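Local coordinates for protein probable ribosomal RNA small subunit methyltransferase (Thermus thermophilus, PDB 3DMG) that probably methylates small-subunit ribosomal RNA, using S-adenosyl-L-methionine as the methyl donor, at residues V261-A266 with H286-E291; I302-P307 with F336-N341. All blocks are in the same frame, centred on the assembly; numbering follows the deposited sequence.

Contact 1: residues V261-A266 with H286-E291; sequences VEDDLA and HSDVDE. With SAH (S-adenosyl-L-homocysteine), chain H.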
loop_
_atom_site.group_PDB
_atom_site.type_symbol
_atom_site.label_atom_id
_atom_site.label_comp_id
_atom_site.label_asym_id
_atom_site.label_seq_id
_atom_site.Cartn_x
_atom_site.Cartn_y
_atom_site.Cartn_z
ATOM N N VAL A 261 2.617 -9.656 -6.743
ATOM C CA VAL A 261 2.193 -9.554 -5.341
ATOM C C VAL A 261 2.221 -8.086 -4.942
ATOM O O VAL A 261 3.146 -7.354 -5.290
ATOM C CB VAL A 261 3.019 -10.426 -4.374
ATOM C CG1 VAL A 261 2.727 -11.903 -4.614
ATOM C CG2 VAL A 261 4.551 -10.109 -4.457
ATOM N N GLU A 262 1.171 -7.664 -4.254
ATOM C CA GLU A 262 0.978 -6.250 -3.915
ATOM C C GLU A 262 0.174 -6.123 -2.622
ATOM O O GLU A 262 -0.886 -6.727 -2.493
ATOM C CB GLU A 262 0.254 -5.587 -5.086
ATOM C CG GLU A 262 -0.257 -4.169 -4.838
ATOM C CD GLU A 262 0.857 -3.226 -4.459
ATOM O OE1 GLU A 262 1.818 -3.056 -5.267
ATOM O OE2 GLU A 262 0.762 -2.630 -3.361
ATOM N N ASP A 263 0.686 -5.348 -1.668
ATOM C CA ASP A 263 0.058 -5.227 -0.362
ATOM C C ASP A 263 -1.153 -4.313 -0.366
ATOM O O ASP A 263 -1.991 -4.451 0.519
ATOM C CB ASP A 263 1.100 -4.715 0.641
ATOM C CG ASP A 263 0.601 -4.729 2.075
ATOM O OD1 ASP A 263 0.316 -5.821 2.584
ATOM O OD2 ASP A 263 0.511 -3.626 2.691
ATOM N N ASP A 264 -1.240 -3.398 -1.339
ATOM C CA ASP A 264 -2.310 -2.390 -1.340
ATOM C C ASP A 264 -3.461 -2.820 -2.235
ATOM O O ASP A 264 -3.276 -2.972 -3.451
ATOM C CB ASP A 264 -1.743 -1.035 -1.810
ATOM C CG ASP A 264 -2.822 -0.025 -2.133
ATOM O OD1 ASP A 264 -3.766 0.100 -1.343
ATOM O OD2 ASP A 264 -2.711 0.666 -3.173
ATOM N N LEU A 265 -4.643 -2.987 -1.630
ATOM C CA LEU A 265 -5.835 -3.376 -2.378
ATOM C C LEU A 265 -6.123 -2.483 -3.582
ATOM O O LEU A 265 -6.518 -2.984 -4.638
ATOM C CB LEU A 265 -7.052 -3.394 -1.446
ATOM C CG LEU A 265 -8.391 -3.765 -2.097
ATOM C CD1 LEU A 265 -8.279 -5.189 -2.681
ATOM C CD2 LEU A 265 -9.512 -3.681 -1.064
ATOM N N ALA A 266 -5.977 -1.164 -3.414
ATOM C CA ALA A 266 -6.310 -0.255 -4.532
ATOM C C ALA A 266 -5.402 -0.558 -5.725
ATOM O O ALA A 266 -5.849 -0.538 -6.873
ATOM C CB ALA A 266 -6.174 1.220 -4.084
ATOM N N HIS A 286 -3.231 -10.007 -3.826
ATOM C CA HIS A 286 -3.192 -9.093 -2.700
ATOM C C HIS A 286 -2.435 -9.819 -1.597
ATOM O O HIS A 286 -2.934 -10.784 -0.998
ATOM C CB HIS A 286 -4.621 -8.765 -2.262
ATOM C CG HIS A 286 -4.697 -7.645 -1.270
ATOM N ND1 HIS A 286 -5.776 -7.441 -0.440
ATOM C CD2 HIS A 286 -3.811 -6.658 -0.988
ATOM C CE1 HIS A 286 -5.556 -6.377 0.321
ATOM N NE2 HIS A 286 -4.374 -5.873 -0.010
ATOM N N SER A 287 -1.223 -9.353 -1.328
ATOM C CA SER A 287 -0.273 -10.133 -0.561
ATOM C C SER A 287 0.738 -9.237 0.126
ATOM O O SER A 287 1.188 -8.262 -0.460
ATOM C CB SER A 287 0.462 -11.056 -1.540
ATOM O OG SER A 287 1.366 -11.930 -0.861
ATOM N N ASP A 288 1.076 -9.590 1.368
ATOM C CA ASP A 288 2.191 -8.939 2.063
ATOM C C ASP A 288 3.452 -9.677 1.653
ATOM O O ASP A 288 3.708 -10.809 2.111
ATOM C CB ASP A 288 1.998 -9.047 3.578
ATOM C CG ASP A 288 3.115 -8.394 4.367
ATOM O OD1 ASP A 288 3.932 -7.658 3.778
ATOM O OD2 ASP A 288 3.149 -8.609 5.587
ATOM N N VAL A 289 4.214 -9.052 0.765
ATOM C CA VAL A 289 5.349 -9.728 0.100
ATOM C C VAL A 289 4.860 -11.083 -0.463
ATOM O O VAL A 289 3.909 -11.099 -1.266
ATOM C CB VAL A 289 6.637 -9.791 0.985
ATOM C CG1 VAL A 289 7.860 -10.105 0.128
ATOM C CG2 VAL A 289 6.844 -8.459 1.724
ATOM N N ASP A 290 5.483 -12.194 -0.077
ATOM C CA ASP A 290 5.097 -13.499 -0.608
ATOM C C ASP A 290 4.106 -14.276 0.253
ATOM O O ASP A 290 3.940 -15.469 0.074
ATOM C CB ASP A 290 6.343 -14.354 -0.861
ATOM C CG ASP A 290 7.142 -14.641 0.403
ATOM O OD1 ASP A 290 7.049 -13.886 1.399
ATOM O OD2 ASP A 290 7.898 -15.642 0.391
ATOM N N GLU A 291 3.412 -13.579 1.151
ATOM C CA GLU A 291 2.474 -14.217 2.069
ATOM C C GLU A 291 1.411 -15.066 1.370
ATOM O O GLU A 291 1.008 -16.110 1.894
ATOM C CB GLU A 291 1.851 -13.128 2.958
ATOM C CG GLU A 291 0.670 -13.538 3.791
ATOM C CD GLU A 291 -0.594 -12.938 3.305
ATOM O OE1 GLU A 291 -0.556 -11.885 2.626
ATOM O OE2 GLU A 291 -1.643 -13.521 3.617
HETATM N N SAH H . 5.993 -2.318 -9.713
HETATM C CA SAH H . 5.248 -1.016 -9.805
HETATM C CB SAH H . 5.141 -0.313 -8.446
HETATM C CG SAH H . 6.467 -0.090 -7.729
HETATM S SD SAH H . 6.330 0.959 -6.257
HETATM C C SAH H . 5.952 -0.083 -10.778
HETATM O O SAH H . 7.107 -0.395 -11.092
HETATM O OXT SAH H . 5.370 0.926 -11.173
HETATM C "C5'" SAH H . 6.466 -0.283 -4.928
HETATM C "C4'" SAH H . 5.178 -1.087 -4.733
HETATM O "O4'" SAH H . 5.455 -1.933 -3.617
HETATM C "C3'" SAH H . 3.903 -0.264 -4.450
HETATM O "O3'" SAH H . 2.885 -0.590 -5.382
HETATM C "C2'" SAH H . 3.592 -0.696 -3.013
HETATM O "O2'" SAH H . 2.227 -0.613 -2.672
HETATM C "C1'" SAH H . 4.213 -2.082 -2.981
HETATM N N9 SAH H . 4.359 -2.587 -1.624
HETATM C C8 SAH H . 4.633 -1.863 -0.487
HETATM N N7 SAH H . 4.683 -2.737 0.551
HETATM C C5 SAH H . 4.462 -3.996 0.074
HETATM C C6 SAH H . 4.366 -5.243 0.699
HETATM N N6 SAH H . 4.498 -5.386 2.035
HETATM N N1 SAH H . 4.124 -6.328 -0.128
HETATM C C2 SAH H . 3.937 -6.210 -1.488
HETATM N N3 SAH H . 3.975 -4.970 -2.102
HETATM C C4 SAH H . 4.250 -3.898 -1.308
#
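With CG trans to the backbone N (chi1 -170°), the imidazole of His286 reaches the turn after Glu262, where NE2 donates to Asp263 O at 2.8 Å. That bond is bent (131° at the hydrogen): the oxygen lies near the ring plane, but the ring stands above the plane of the carbonyl, and NE2 is also bonded to Thr74 O. Leu265 CA lies over one face, offset toward the rim, while carbonyl oxygens gather at the edge; an imidazole, flat and with an N-H in its rim, suits both. At the edge of the ring the backbones pair, Ser287 N donating to Glu262 O at 2.9 Å. Val261 packs its branched CB against Ser287 CB and Val289 O, and Ser287 OG ties back to that same carbonyl.

These are the C-terminal ends of two parallel strands joined by helix 265-277, a beta-alpha-beta crossover of the Rossmann-like methyltransferase fold, and the cofactor product sits over them. Glu262, bent at chi2 (59°), gives each ribose hydroxyl its own carboxylate oxygen: OE1 takes SAH O3' at 2.7 Å, OE2 takes SAH O2' at 2.6 Å. OE2 also accepts from Asp264 N through its anti lone pair, which steadies the carboxylate. Adenine is read along its edge, SAH N6 donating to Asp288 OD1 at 2.9 Å and SAH N1 accepting from Val289 N at 2.9 Å. Asp263 brings its CB to 3.3 Å from SAH C6. Asp263 OD1 stands 4.2 Å from Asp288 OD1, a repulsion probably eased by Ser75 and Ala77 on Asp263, and by Tyr8 and Lys24 on Asp288.

Contact 2: residues I302-P307 with F336-N341; sequences IVTNPP and FFLVSN. With SAH (S-adenosyl-L-homocysteine), chain H.
Ile302 O accepts from Phe337 N at 2.9 Å, the first of three backbone bonds between two almost exactly parallel strands. Phe337 O in turn accepts from Thr304 N at 3.0 Å, though this bond is more bent (138° at the hydrogen), and Thr304 O takes Val339 N at 3.1 Å. The next donor in this pattern would be residue 306, but a proline has no N-H: Pro306 instead sets its CD against Val339 O, and its CG meets Leu338 CD1. A water stands 2.8 Å from Val339 O and near Pro306 O too, placed to donate to both, although other acceptors compete for its protons.

On the face carrying Ile302, Thr304, Phe336 and Leu338, threonine serves two purposes. With OG1 opposite the backbone N (chi1 -173°), its hydroxyl bonds to Leu240 O of the adjacent strand, while CG2 packs at 3.6 Å from Phe336 CE1. Ile302 CG2 adds an apolar contact to the same ring. Past the strand end, Asn305 lies across Val339 CG1, and its ND2 is bonded to Ser216 OG, itself a cofactor ligand. Asn305 O approaches SAH CG at 3.3 Å. Asn305 and Phe308, with Asn341 after the neighbouring strand, bind guanosine in a complex of this protein. Residues 305-308 form the Asn-Pro-Pro-Phe motif, a form of the (Asn/Asp/Ser)-Pro-Pro-aromatic signature of methyltransferases modifying base amino groups, adenine N6 or guanine N2.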
loop_
_atom_site.group_PDB
_atom_site.type_symbol
_atom_site.label_atom_id
_atom_site.label_comp_id
_atom_site.label_asym_id
_atom_site.label_seq_id
_atom_site.Cartn_x
_atom_site.Cartn_y
_atom_site.Cartn_z
ATOM N N ILE A 302 12.678 -12.910 -11.141
ATOM C CA ILE A 302 11.976 -12.060 -10.183
ATOM C C ILE A 302 12.378 -10.617 -10.464
ATOM O O ILE A 302 13.561 -10.327 -10.663
ATOM C CB ILE A 302 12.271 -12.494 -8.744
ATOM C CG1 ILE A 302 11.739 -13.925 -8.548
ATOM C CG2 ILE A 302 11.618 -11.532 -7.744
ATOM C CD1 ILE A 302 11.885 -14.493 -7.142
ATOM N N VAL A 303 11.379 -9.736 -10.548
ATOM C CA VAL A 303 11.618 -8.313 -10.809
ATOM C C VAL A 303 11.031 -7.461 -9.710
ATOM O O VAL A 303 10.022 -7.829 -9.113
ATOM C CB VAL A 303 11.051 -7.857 -12.186
ATOM C CG1 VAL A 303 11.720 -8.643 -13.302
ATOM C CG2 VAL A 303 9.524 -8.006 -12.234
ATOM N N THR A 304 11.655 -6.322 -9.448
ATOM C CA THR A 304 11.089 -5.405 -8.463
ATOM C C THR A 304 11.603 -3.974 -8.582
ATOM O O THR A 304 12.794 -3.742 -8.800
ATOM C CB THR A 304 11.297 -5.926 -7.002
ATOM O OG1 THR A 304 10.579 -5.089 -6.089
ATOM C CG2 THR A 304 12.789 -5.933 -6.602
ATOM N N ASN A 305 10.668 -3.042 -8.447
ATOM C CA ASN A 305 10.969 -1.642 -8.150
ATOM C C ASN A 305 10.468 -1.442 -6.705
ATOM O O ASN A 305 9.287 -1.148 -6.502
ATOM C CB ASN A 305 10.235 -0.711 -9.121
ATOM C CG ASN A 305 10.560 0.729 -8.878
ATOM O OD1 ASN A 305 11.306 1.039 -7.962
ATOM N ND2 ASN A 305 10.024 1.626 -9.707
ATOM N N PRO A 306 11.327 -1.698 -5.703
ATOM C CA PRO A 306 10.807 -1.721 -4.324
ATOM C C PRO A 306 10.356 -0.367 -3.809
ATOM O O PRO A 306 10.804 0.682 -4.323
ATOM C CB PRO A 306 12.001 -2.224 -3.493
ATOM C CG PRO A 306 12.915 -2.870 -4.479
ATOM C CD PRO A 306 12.752 -2.077 -5.750
ATOM N N PRO A 307 9.512 -0.365 -2.777
ATOM C CA PRO A 307 9.133 0.913 -2.174
ATOM C C PRO A 307 10.349 1.620 -1.588
ATOM O O PRO A 307 11.338 0.973 -1.241
ATOM C CB PRO A 307 8.183 0.497 -1.050
ATOM C CG PRO A 307 8.479 -0.928 -0.800
ATOM C CD PRO A 307 8.892 -1.514 -2.091
ATOM N N PHE A 336 17.387 -12.202 -10.867
ATOM C CA PHE A 336 16.724 -11.145 -10.104
ATOM C C PHE A 336 17.120 -9.794 -10.693
ATOM O O PHE A 336 18.310 -9.541 -10.903
ATOM C CB PHE A 336 17.213 -11.234 -8.658
ATOM C CG PHE A 336 16.608 -10.228 -7.713
ATOM C CD1 PHE A 336 15.240 -9.931 -7.743
ATOM C CD2 PHE A 336 17.401 -9.627 -6.734
ATOM C CE1 PHE A 336 14.687 -9.024 -6.825
ATOM C CE2 PHE A 336 16.859 -8.723 -5.822
ATOM C CZ PHE A 336 15.511 -8.418 -5.866
ATOM N N PHE A 337 16.122 -8.944 -10.952
ATOM C CA PHE A 337 16.357 -7.554 -11.358
ATOM C C PHE A 337 15.712 -6.632 -10.331
ATOM O O PHE A 337 14.536 -6.793 -9.996
ATOM C CB PHE A 337 15.721 -7.242 -12.716
ATOM C CG PHE A 337 16.301 -8.005 -13.869
ATOM C CD1 PHE A 337 17.260 -7.427 -14.698
ATOM C CD2 PHE A 337 15.870 -9.295 -14.148
ATOM C CE1 PHE A 337 17.780 -8.130 -15.774
ATOM C CE2 PHE A 337 16.387 -10.005 -15.216
ATOM C CZ PHE A 337 17.349 -9.425 -16.034
ATOM N N LEU A 338 16.474 -5.647 -9.864
ATOM C CA LEU A 338 15.985 -4.661 -8.911
ATOM C C LEU A 338 16.398 -3.267 -9.361
ATOM O O LEU A 338 17.518 -3.069 -9.815
ATOM C CB LEU A 338 16.563 -4.937 -7.522
ATOM C CG LEU A 338 16.231 -3.967 -6.384
ATOM C CD1 LEU A 338 16.165 -4.680 -5.048
ATOM C CD2 LEU A 338 17.286 -2.859 -6.350
ATOM N N VAL A 339 15.488 -2.308 -9.242
ATOM C CA VAL A 339 15.800 -0.927 -9.606
ATOM C C VAL A 339 15.567 0.012 -8.423
ATOM O O VAL A 339 14.574 -0.123 -7.691
ATOM C CB VAL A 339 15.035 -0.481 -10.888
ATOM C CG1 VAL A 339 13.538 -0.413 -10.654
ATOM C CG2 VAL A 339 15.563 0.905 -11.401
ATOM N N SER A 340 16.497 0.949 -8.222
ATOM C CA SER A 340 16.349 1.918 -7.144
ATOM C C SER A 340 17.066 3.227 -7.407
ATOM O O SER A 340 17.857 3.357 -8.340
ATOM C CB SER A 340 16.838 1.338 -5.812
ATOM O OG SER A 340 18.239 1.414 -5.685
ATOM N N ASN A 341 16.796 4.179 -6.523
ATOM C CA ASN A 341 17.566 5.410 -6.470
ATOM C C ASN A 341 19.051 5.085 -6.254
ATOM O O ASN A 341 19.397 4.124 -5.554
ATOM C CB ASN A 341 16.989 6.322 -5.398
ATOM C CG ASN A 341 15.561 6.742 -5.717
ATOM O OD1 ASN A 341 15.195 6.902 -6.887
ATOM N ND2 ASN A 341 14.746 6.911 -4.686
HETATM N N SAH H . 5.993 -2.318 -9.713
HETATM C CA SAH H . 5.248 -1.016 -9.805
HETATM C CB SAH H . 5.141 -0.313 -8.446
HETATM C CG SAH H . 6.467 -0.090 -7.729
HETATM S SD SAH H . 6.330 0.959 -6.257
HETATM C C SAH H . 5.952 -0.083 -10.778
HETATM O O SAH H . 7.107 -0.395 -11.092
HETATM O OXT SAH H . 5.370 0.926 -11.173
HETATM C "C5'" SAH H . 6.466 -0.283 -4.928
HETATM C "C4'" SAH H . 5.178 -1.087 -4.733
HETATM O "O4'" SAH H . 5.455 -1.933 -3.617
HETATM C "C3'" SAH H . 3.903 -0.264 -4.450
HETATM O "O3'" SAH H . 2.885 -0.590 -5.382
HETATM C "C2'" SAH H . 3.592 -0.696 -3.013
HETATM O "O2'" SAH H . 2.227 -0.613 -2.672
HETATM C "C1'" SAH H . 4.213 -2.082 -2.981
HETATM N N9 SAH H . 4.359 -2.587 -1.624
HETATM C C8 SAH H . 4.633 -1.863 -0.487
HETATM N N7 SAH H . 4.683 -2.737 0.551
HETATM C C5 SAH H . 4.462 -3.996 0.074
HETATM C C6 SAH H . 4.366 -5.243 0.699
HETATM N N6 SAH H . 4.498 -5.386 2.035
HETATM N N1 SAH H . 4.124 -6.328 -0.128
HETATM C C2 SAH H . 3.937 -6.210 -1.488
HETATM N N3 SAH H . 3.975 -4.970 -2.102
HETATM C C4 SAH H . 4.250 -3.898 -1.308
HETATM O O HOH W 1 13.249 1.267 -5.612
#

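Both contacts belong to one seven-stranded sheet, yet they hold different strands: contact 1 joins 257-262 to the edge strand 283-286, whereas contact 2 joins 299-304 to 334-340, whose other neighbour, 366-371, runs antiparallel. Contact 2 is wholly buried; contact 1 is buried round the cofactor but partly exposed at Leu265 and His286. Their centres are 16 Å apart and they do not touch, but both reach S-adenosyl-L-homocysteine. Contact 1 lies at the strand ends and is largely polar, its acids and backbone N-H binding adenine and ribose. Contact 2 is mostly regular strand pairing with aromatic and aliphatic side chains; the loop after its first strand passes the homocysteine chain and supplies guanosine-binding residues.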